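Local coordinates for protein copper-transporting ATPase PAA1, chloroplastic (Arabidopsis thaliana, PDB 5LBD) that moves monovalent copper across the plastid envelope at the cost of ATP, the present chain being its nucleotide-binding N-domain, at residues Leu30-Ser38 / Ala75-Val86; Gly96-Ala107 / Tyr117-Val127. The protein carries 2 engineered substitutions. All blocks are in the same frame, centred on the assembly; numbering follows the deposited sequence.

Contact 1 (Leu30-Ser38 / Ala75-Val86)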
loop_
_atom_site.group_PDB
_atom_site.type_symbol
_atom_site.label_atom_id
_atom_site.label_comp_id
_atom_site.label_asym_id
_atom_site.label_seq_id
_atom_site.Cartn_x
_atom_site.Cartn_y
_atom_site.Cartn_z
ATOM N N LEU A 30 6.652 -1.006 0.191
ATOM C CA LEU A 30 6.176 -2.375 0.363
ATOM C C LEU A 30 6.002 -2.721 1.837
ATOM O O LEU A 30 5.025 -3.387 2.227
ATOM C CB LEU A 30 7.124 -3.375 -0.289
ATOM C CG LEU A 30 7.012 -3.449 -1.793
ATOM C CD1 LEU A 30 8.104 -4.320 -2.308
ATOM C CD2 LEU A 30 5.675 -4.000 -2.229
HETATM N N MSE A 31 6.948 -2.331 2.667
HETATM C CA MSE A 31 6.865 -2.669 4.070
HETATM C C MSE A 31 5.723 -1.905 4.758
HETATM O O MSE A 31 5.042 -2.466 5.574
HETATM C CB MSE A 31 8.223 -2.440 4.716
HETATM C CG MSE A 31 9.276 -3.425 4.177
HETATM SE SE MSE A 31 10.895 -3.501 5.200
HETATM C CE MSE A 31 11.152 -1.677 5.266
ATOM N N LEU A 32 5.481 -0.646 4.385
ATOM C CA LEU A 32 4.364 0.073 4.988
ATOM C C LEU A 32 3.046 -0.539 4.554
ATOM O O LEU A 32 2.133 -0.727 5.361
ATOM C CB LEU A 32 4.421 1.541 4.557
ATOM C CG LEU A 32 5.514 2.406 5.153
ATOM C CD1 LEU A 32 5.637 3.682 4.362
ATOM C CD2 LEU A 32 5.255 2.704 6.601
ATOM N N ALA A 33 2.922 -0.832 3.265
ATOM C CA ALA A 33 1.663 -1.428 2.790
ATOM C C ALA A 33 1.435 -2.805 3.409
ATOM O O ALA A 33 0.321 -3.150 3.808
ATOM C CB ALA A 33 1.679 -1.523 1.274
ATOM N N ALA A 34 2.497 -3.593 3.548
ATOM C CA ALA A 34 2.343 -4.895 4.167
ATOM C C ALA A 34 1.885 -4.792 5.613
ATOM O O ALA A 34 1.205 -5.688 6.100
ATOM C CB ALA A 34 3.643 -5.670 4.088
ATOM N N ALA A 35 2.289 -3.747 6.331
ATOM C CA ALA A 35 1.833 -3.585 7.701
ATOM C C ALA A 35 0.324 -3.376 7.756
ATOM O O ALA A 35 -0.356 -3.896 8.641
ATOM C CB ALA A 35 2.537 -2.406 8.342
ATOM N N VAL A 36 -0.205 -2.621 6.801
ATOM C CA VAL A 36 -1.655 -2.464 6.690
ATOM C C VAL A 36 -2.310 -3.796 6.355
ATOM O O VAL A 36 -3.365 -4.143 6.913
ATOM C CB VAL A 36 -1.971 -1.398 5.623
ATOM C CG1 VAL A 36 -3.507 -1.259 5.412
ATOM C CG2 VAL A 36 -1.378 -0.065 6.018
ATOM N N GLU A 37 -1.734 -4.512 5.392
ATOM C CA GLU A 37 -2.313 -5.727 4.818
ATOM C C GLU A 37 -1.993 -6.998 5.602
ATOM O O GLU A 37 -2.445 -8.063 5.191
ATOM C CB GLU A 37 -1.830 -5.902 3.372
ATOM C CG GLU A 37 -2.249 -4.777 2.444
ATOM C CD GLU A 37 -3.730 -4.728 2.199
ATOM O OE1 GLU A 37 -4.412 -5.779 2.249
ATOM O OE2 GLU A 37 -4.235 -3.617 1.995
ATOM N N SER A 38 -1.331 -6.895 6.758
ATOM C CA SER A 38 -0.664 -8.047 7.380
ATOM C C SER A 38 -1.590 -9.233 7.603
ATOM O O SER A 38 -1.166 -10.382 7.426
ATOM C CB SER A 38 -0.000 -7.624 8.684
ATOM O OG SER A 38 -0.946 -7.155 9.612
ATOM N N ALA A 75 -7.957 -0.174 2.213
ATOM C CA ALA A 75 -7.711 -0.310 3.634
ATOM C C ALA A 75 -6.810 0.812 4.108
ATOM O O ALA A 75 -6.138 1.483 3.317
ATOM C CB ALA A 75 -7.070 -1.664 3.971
ATOM N N VAL A 76 -6.801 1.005 5.424
ATOM C CA VAL A 76 -5.986 2.025 6.074
ATOM C C VAL A 76 -5.629 1.541 7.472
ATOM O O VAL A 76 -6.398 0.813 8.112
ATOM C CB VAL A 76 -6.739 3.381 6.105
ATOM C CG1 VAL A 76 -8.062 3.245 6.787
ATOM C CG2 VAL A 76 -5.886 4.491 6.765
ATOM N N ALA A 77 -4.449 1.930 7.950
ATOM C CA ALA A 77 -4.070 1.707 9.336
ATOM C C ALA A 77 -3.048 2.771 9.677
ATOM O O ALA A 77 -2.525 3.460 8.798
ATOM C CB ALA A 77 -3.528 0.281 9.558
ATOM N N ILE A 78 -2.767 2.916 10.952
ATOM C CA ILE A 78 -1.668 3.755 11.390
ATOM C C ILE A 78 -0.452 2.862 11.516
ATOM O O ILE A 78 -0.462 1.886 12.263
ATOM C CB ILE A 78 -1.975 4.452 12.712
ATOM C CG1 ILE A 78 -3.264 5.260 12.586
ATOM C CG2 ILE A 78 -0.810 5.340 13.166
ATOM C CD1 ILE A 78 -3.205 6.359 11.587
ATOM N N VAL A 79 0.614 3.228 10.816
ATOM C CA VAL A 79 1.864 2.483 10.878
ATOM C C VAL A 79 2.949 3.461 11.268
ATOM O O VAL A 79 3.169 4.450 10.562
ATOM C CB VAL A 79 2.177 1.812 9.536
ATOM C CG1 VAL A 79 3.455 0.991 9.625
ATOM C CG2 VAL A 79 1.038 0.959 9.114
ATOM N N ASN A 80 3.601 3.199 12.398
ATOM C CA ASN A 80 4.624 4.085 12.933
ATOM C C ASN A 80 4.197 5.540 12.801
ATOM O O ASN A 80 4.897 6.374 12.230
ATOM C CB ASN A 80 5.961 3.836 12.244
ATOM C CG ASN A 80 6.555 2.463 12.586
ATOM O OD1 ASN A 80 6.122 1.798 13.535
ATOM N ND2 ASN A 80 7.562 2.042 11.817
ATOM N N ASN A 81 3.005 5.833 13.320
ATOM C CA ASN A 81 2.471 7.182 13.426
ATOM C C ASN A 81 2.109 7.804 12.083
ATOM O O ASN A 81 1.914 9.023 12.000
ATOM C CB ASN A 81 3.433 8.105 14.168
ATOM C CG ASN A 81 3.553 7.750 15.619
ATOM O OD1 ASN A 81 4.647 7.532 16.132
ATOM N ND2 ASN A 81 2.416 7.691 16.300
ATOM N N LYS A 82 1.999 7.009 11.026
ATOM C CA LYS A 82 1.590 7.514 9.727
ATOM C C LYS A 82 0.282 6.872 9.318
ATOM O O LYS A 82 0.081 5.678 9.537
ATOM C CB LYS A 82 2.666 7.235 8.666
ATOM C CG LYS A 82 3.949 7.980 8.912
ATOM C CD LYS A 82 5.043 7.466 7.997
ATOM C CE LYS A 82 5.683 6.193 8.539
ATOM N NZ LYS A 82 6.407 6.458 9.808
ATOM N N ARG A 83 -0.593 7.646 8.654
ATOM C CA ARG A 83 -1.817 7.088 8.082
ATOM C C ARG A 83 -1.490 6.496 6.718
ATOM O O ARG A 83 -1.264 7.233 5.754
ATOM C CB ARG A 83 -2.894 8.161 7.933
ATOM C CG ARG A 83 -3.123 9.002 9.173
ATOM C CD ARG A 83 -4.335 9.983 9.025
ATOM N NE ARG A 83 -4.142 11.025 8.005
ATOM C CZ ARG A 83 -4.522 10.910 6.732
ATOM N NH1 ARG A 83 -5.131 9.800 6.299
ATOM N NH2 ARG A 83 -4.291 11.917 5.890
ATOM N N VAL A 84 -1.494 5.172 6.625
ATOM C CA VAL A 84 -1.057 4.465 5.426
ATOM C C VAL A 84 -2.296 3.867 4.780
ATOM O O VAL A 84 -3.001 3.080 5.413
ATOM C CB VAL A 84 -0.015 3.381 5.736
ATOM C CG1 VAL A 84 0.344 2.633 4.469
ATOM C CG2 VAL A 84 1.217 3.993 6.344
ATOM N N THR A 85 -2.563 4.239 3.530
ATOM C CA THR A 85 -3.700 3.735 2.784
ATOM C C THR A 85 -3.207 2.830 1.671
ATOM O O THR A 85 -2.165 3.070 1.065
ATOM C CB THR A 85 -4.530 4.852 2.169
ATOM O OG1 THR A 85 -3.666 5.700 1.408
ATOM C CG2 THR A 85 -5.194 5.639 3.265
ATOM N N VAL A 86 -3.992 1.801 1.378
ATOM C CA VAL A 86 -3.717 0.834 0.335
ATOM C C VAL A 86 -5.024 0.602 -0.406
ATOM O O VAL A 86 -5.968 0.051 0.173
ATOM C CB VAL A 86 -3.199 -0.486 0.889
ATOM C CG1 VAL A 86 -2.877 -1.391 -0.211
ATOM C CG2 VAL A 86 -1.979 -0.269 1.792
HETATM O O HOH W 1 -6.343 -2.937 0.376
#
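Val36 lies against the two strands of the 75-86 hairpin, and its side chain can be followed branch by branch. CB sits 4.0 Å from Val86 CG2. CG1, anti to the backbone N (chi1 177°), leans over the first strand and meets Ala75 CB at 3.9 Å. CG2 takes the other side and drops between the strands, where Val84 CG1 is 3.6 Å away and Ala77 CB and Val79 CG2 are a little farther. With an alanine here both branches would be gone, and the methyls of Val84 and Ala75 would probably lose their nearest partner on the helix and face a gap.

One turn back along the helix, Ala33 CB touches Val86 CG2, and Leu32 reaches out with CD2 to Val79 CG1 at 3.9 Å and to the CE methylene of Lys82, whose chain crosses it at about a right angle. The bends in that lysine let NZ give a hydrogen bond to Asn80 O (2.9 Å), within the type I' turn that the backbone bonds of Val79 and Lys82 close. No hydrogen bond joins helix and hairpin directly; at the other end of the hairpin one water donates both to Glu37 OE2 (2.7 Å) and to Val86 O, bridging the two.

The helix runs across the strands, at 110° to 75-79 and 83° to 82-86, the alpha-on-beta layering of the N-domain. Helix 43-52 flanks it, with Ile48 on Ala33 and Val49 on Glu37, while strand 115-120 carries the same apolar layer onward through Val120 and Ile118.

Contact 2 (Gly96-Ala107 / Tyr117-Val127). Engineered in segment 96-107: Ala106 (natural residue Glu), Ala107 (natural residue Glu).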
loop_
_atom_site.group_PDB
_atom_site.type_symbol
_atom_site.label_atom_id
_atom_site.label_comp_id
_atom_site.label_asym_id
_atom_site.label_seq_id
_atom_site.Cartn_x
_atom_site.Cartn_y
_atom_site.Cartn_z
ATOM N N GLY A 96 -6.847 11.942 1.656
ATOM C CA GLY A 96 -6.058 13.145 1.780
ATOM C C GLY A 96 -4.834 13.227 0.886
ATOM O O GLY A 96 -4.190 14.268 0.879
ATOM N N ALA A 97 -4.564 12.213 0.093
ATOM C CA ALA A 97 -3.412 12.270 -0.796
ATOM C C ALA A 97 -3.729 13.134 -2.008
ATOM O O ALA A 97 -4.849 13.156 -2.504
ATOM C CB ALA A 97 -3.035 10.863 -1.233
ATOM N N THR A 98 -2.745 13.843 -2.503
ATOM C CA THR A 98 -2.982 14.611 -3.717
ATOM C C THR A 98 -2.612 13.769 -4.935
ATOM O O THR A 98 -1.654 12.990 -4.901
ATOM C CB THR A 98 -2.222 15.932 -3.680
ATOM O OG1 THR A 98 -0.969 15.746 -3.021
ATOM C CG2 THR A 98 -3.026 16.948 -2.915
ATOM N N GLY A 99 -3.410 13.902 -5.998
ATOM C CA GLY A 99 -3.266 13.064 -7.175
ATOM C C GLY A 99 -1.989 13.331 -7.949
ATOM O O GLY A 99 -1.267 14.307 -7.730
ATOM N N ASN A 100 -1.722 12.433 -8.903
ATOM C CA ASN A 100 -0.518 12.522 -9.742
ATOM C C ASN A 100 -0.805 11.751 -11.030
ATOM O O ASN A 100 -0.633 10.531 -11.072
ATOM C CB ASN A 100 0.700 11.963 -9.025
ATOM C CG ASN A 100 1.966 12.175 -9.794
ATOM O OD1 ASN A 100 1.978 12.176 -11.039
ATOM N ND2 ASN A 100 3.056 12.377 -9.060
ATOM N N SER A 101 -1.231 12.471 -12.069
ATOM C CA SER A 101 -1.624 11.789 -13.295
ATOM C C SER A 101 -0.484 10.939 -13.842
ATOM O O SER A 101 -0.733 9.895 -14.461
ATOM C CB SER A 101 -2.108 12.803 -14.344
ATOM O OG SER A 101 -1.073 13.664 -14.775
ATOM N N LEU A 102 0.773 11.341 -13.606
ATOM C CA LEU A 102 1.871 10.553 -14.149
ATOM C C LEU A 102 1.995 9.214 -13.452
ATOM O O LEU A 102 2.400 8.236 -14.083
ATOM C CB LEU A 102 3.206 11.300 -14.059
ATOM C CG LEU A 102 3.461 12.408 -15.083
ATOM C CD1 LEU A 102 4.860 12.972 -14.965
ATOM C CD2 LEU A 102 3.268 11.933 -16.510
ATOM N N LEU A 103 1.678 9.142 -12.162
ATOM C CA LEU A 103 1.770 7.869 -11.473
ATOM C C LEU A 103 0.831 6.843 -12.092
ATOM O O LEU A 103 1.232 5.703 -12.361
ATOM C CB LEU A 103 1.466 8.074 -9.992
ATOM C CG LEU A 103 2.031 7.036 -9.044
ATOM C CD1 LEU A 103 3.529 6.858 -9.181
ATOM C CD2 LEU A 103 1.697 7.440 -7.620
ATOM N N ALA A 104 -0.410 7.236 -12.366
ATOM C CA ALA A 104 -1.329 6.346 -13.065
ATOM C C ALA A 104 -0.799 5.944 -14.442
ATOM O O ALA A 104 -0.844 4.768 -14.820
ATOM C CB ALA A 104 -2.692 7.018 -13.178
ATOM N N LEU A 105 -0.324 6.914 -15.237
ATOM C CA LEU A 105 0.186 6.575 -16.563
ATOM C C LEU A 105 1.418 5.684 -16.490
ATOM O O LEU A 105 1.645 4.849 -17.374
ATOM C CB LEU A 105 0.515 7.846 -17.348
ATOM C CG LEU A 105 -0.621 8.411 -18.170
ATOM C CD1 LEU A 105 -1.716 8.853 -17.258
ATOM C CD2 LEU A 105 -0.110 9.559 -19.048
ATOM N N ALA A 106 2.260 5.874 -15.479
ATOM C CA ALA A 106 3.436 5.027 -15.370
ATOM C C ALA A 106 3.045 3.586 -15.076
ATOM O O ALA A 106 3.801 2.666 -15.412
ATOM C CB ALA A 106 4.373 5.573 -14.295
ATOM N N ALA A 107 1.855 3.381 -14.516
ATOM C CA ALA A 107 1.381 2.074 -14.081
ATOM C C ALA A 107 0.684 1.274 -15.173
ATOM O O ALA A 107 0.684 0.043 -15.118
ATOM C CB ALA A 107 0.415 2.242 -12.909
ATOM N N TYR A 117 -2.774 1.710 -5.138
ATOM C CA TYR A 117 -2.108 2.947 -4.789
ATOM C C TYR A 117 -1.852 2.962 -3.287
ATOM O O TYR A 117 -2.640 2.420 -2.502
ATOM C CB TYR A 117 -2.936 4.159 -5.216
ATOM C CG TYR A 117 -3.004 4.327 -6.732
ATOM C CD1 TYR A 117 -3.887 3.606 -7.479
ATOM C CD2 TYR A 117 -2.102 5.143 -7.389
ATOM C CE1 TYR A 117 -3.939 3.717 -8.870
ATOM C CE2 TYR A 117 -2.160 5.281 -8.787
ATOM C CZ TYR A 117 -3.081 4.547 -9.502
ATOM O OH TYR A 117 -3.165 4.625 -10.866
ATOM N N ILE A 118 -0.785 3.638 -2.912
ATOM C CA ILE A 118 -0.343 3.758 -1.539
ATOM C C ILE A 118 -0.300 5.230 -1.180
ATOM O O ILE A 118 0.408 6.017 -1.824
ATOM C CB ILE A 118 1.035 3.134 -1.328
ATOM C CG1 ILE A 118 1.096 1.711 -1.905
ATOM C CG2 ILE A 118 1.358 3.142 0.146
ATOM C CD1 ILE A 118 0.062 0.781 -1.374
ATOM N N GLY A 119 -1.051 5.605 -0.145
ATOM C CA GLY A 119 -0.937 6.924 0.439
ATOM C C GLY A 119 -0.242 6.841 1.786
ATOM O O GLY A 119 -0.415 5.868 2.539
ATOM N N VAL A 120 0.503 7.890 2.109
ATOM C CA VAL A 120 1.142 8.035 3.413
ATOM C C VAL A 120 0.844 9.445 3.878
ATOM O O VAL A 120 1.309 10.414 3.266
ATOM C CB VAL A 120 2.655 7.775 3.371
ATOM C CG1 VAL A 120 3.199 7.857 4.757
ATOM C CG2 VAL A 120 2.906 6.401 2.828
ATOM N N ASP A 121 -0.005 9.566 4.898
ATOM C CA ASP A 121 -0.525 10.862 5.329
ATOM C C ASP A 121 -1.113 11.596 4.118
ATOM O O ASP A 121 -2.042 11.076 3.489
ATOM C CB ASP A 121 0.572 11.658 6.048
ATOM C CG ASP A 121 0.915 11.064 7.435
ATOM O OD1 ASP A 121 0.024 10.455 8.081
ATOM O OD2 ASP A 121 2.072 11.208 7.890
ATOM N N ASN A 122 -0.623 12.788 3.770
ATOM C CA ASN A 122 -1.215 13.523 2.661
ATOM C C ASN A 122 -0.451 13.350 1.357
ATOM O O ASN A 122 -0.661 14.118 0.419
ATOM C CB ASN A 122 -1.357 14.990 3.031
ATOM C CG ASN A 122 -2.503 15.220 4.004
ATOM O OD1 ASN A 122 -2.288 15.456 5.192
ATOM N ND2 ASN A 122 -3.729 15.142 3.504
ATOM N N THR A 123 0.392 12.323 1.261
ATOM C CA THR A 123 1.243 12.110 0.097
ATOM C C THR A 123 0.810 10.865 -0.662
ATOM O O THR A 123 0.580 9.804 -0.064
ATOM C CB THR A 123 2.700 11.987 0.521
ATOM O OG1 THR A 123 3.106 13.215 1.124
ATOM C CG2 THR A 123 3.576 11.711 -0.679
ATOM N N LEU A 124 0.686 10.995 -1.977
ATOM C CA LEU A 124 0.516 9.814 -2.815
ATOM C C LEU A 124 1.911 9.254 -2.997
ATOM O O LEU A 124 2.749 9.860 -3.665
ATOM C CB LEU A 124 -0.130 10.171 -4.148
ATOM C CG LEU A 124 -0.289 9.090 -5.191
ATOM C CD1 LEU A 124 -1.112 7.960 -4.647
ATOM C CD2 LEU A 124 -0.959 9.671 -6.432
ATOM N N ALA A 125 2.181 8.137 -2.341
ATOM C CA ALA A 125 3.519 7.624 -2.190
ATOM C C ALA A 125 3.951 6.698 -3.315
ATOM O O ALA A 125 5.156 6.626 -3.595
ATOM C CB ALA A 125 3.644 6.877 -0.865
ATOM N N ALA A 126 3.029 5.937 -3.901
ATOM C CA ALA A 126 3.452 4.881 -4.804
ATOM C C ALA A 126 2.253 4.277 -5.505
ATOM O O ALA A 126 1.105 4.411 -5.077
ATOM C CB ALA A 126 4.199 3.780 -4.046
ATOM N N VAL A 127 2.543 3.563 -6.578
ATOM C CA VAL A 127 1.582 2.661 -7.184
ATOM C C VAL A 127 2.292 1.316 -7.266
ATOM O O VAL A 127 3.496 1.254 -7.530
ATOM C CB VAL A 127 1.059 3.166 -8.550
ATOM C CG1 VAL A 127 2.174 3.362 -9.554
ATOM C CG2 VAL A 127 0.001 2.217 -9.099
#
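Leu103 and Leu124 meet tip to tip in the close-packed part of this contact, with Leu103 CD2 3.5 Å from Leu124 CG. Both have CG anti to the backbone N (chi1 -156° and 175°), which sends the helix leucine toward the sheet and the strand leucine toward the helix. Past them, Val127 slides alongside Leu103 in the opposite direction, CG1 lying 3.7 Å from Leu103 CG. Its other methyl, CG2, rests over one face of the Tyr117 ring near the rim and also touches the CB of Ala107, an engineered residue (glutamate in nature). The tyrosine extends to the helix, its OH 3.3 Å from Ala104 CA and nearly as close to Ala104 CB; Leu103 CD2 also lies at the ring edge.

Toward Gly96 the contact changes character. There a connecting loop passes the type II' turn 120-123 on the surface, and much of the touching is done by backbone. Asn122 ND2 donates to Gly96 O (2.8 Å) almost straight, at 169°, although it stands above the carbonyl plane. Ala97 CA gives a CH...O contact to Asn122 O, while Leu124 CB lies against Thr98 O. Where the helix begins, Asn100 OD1 accepts from Leu103 N (3.2 Å) and more weakly from Leu102 N, an N-cap.

The chemistry is thus divided: largely apolar packing, to which the engineered Ala107 adds in this construct, seats helix 101-107 on the sheet without a direct hydrogen bond from the helix to the strands, and the one conventional hydrogen bond between the segments fastens the incoming loop to the hairpin turn.

From the N terminus, the chain lays down edge strand 7-11, then helix 26-37; contact 1 closes when hairpin 75-86 returns to that helix after helix 43-52 and strand 68-70. Contact 2 opens only afterwards, a short local loop from 96-107 to 117-127, so the two follow in series and neither encloses nor crosses the other. Their centres are about 15 Å apart, yet they share one antiparallel sheet, because strands 82-87 and 115-120 are neighbours: Arg83 O with Asp121 N and Thr85 N with Gly119 O are probable hydrogen bonds. Together they tie helices 26-37 and 101-107 to the two adjoining hairpins of the N-domain.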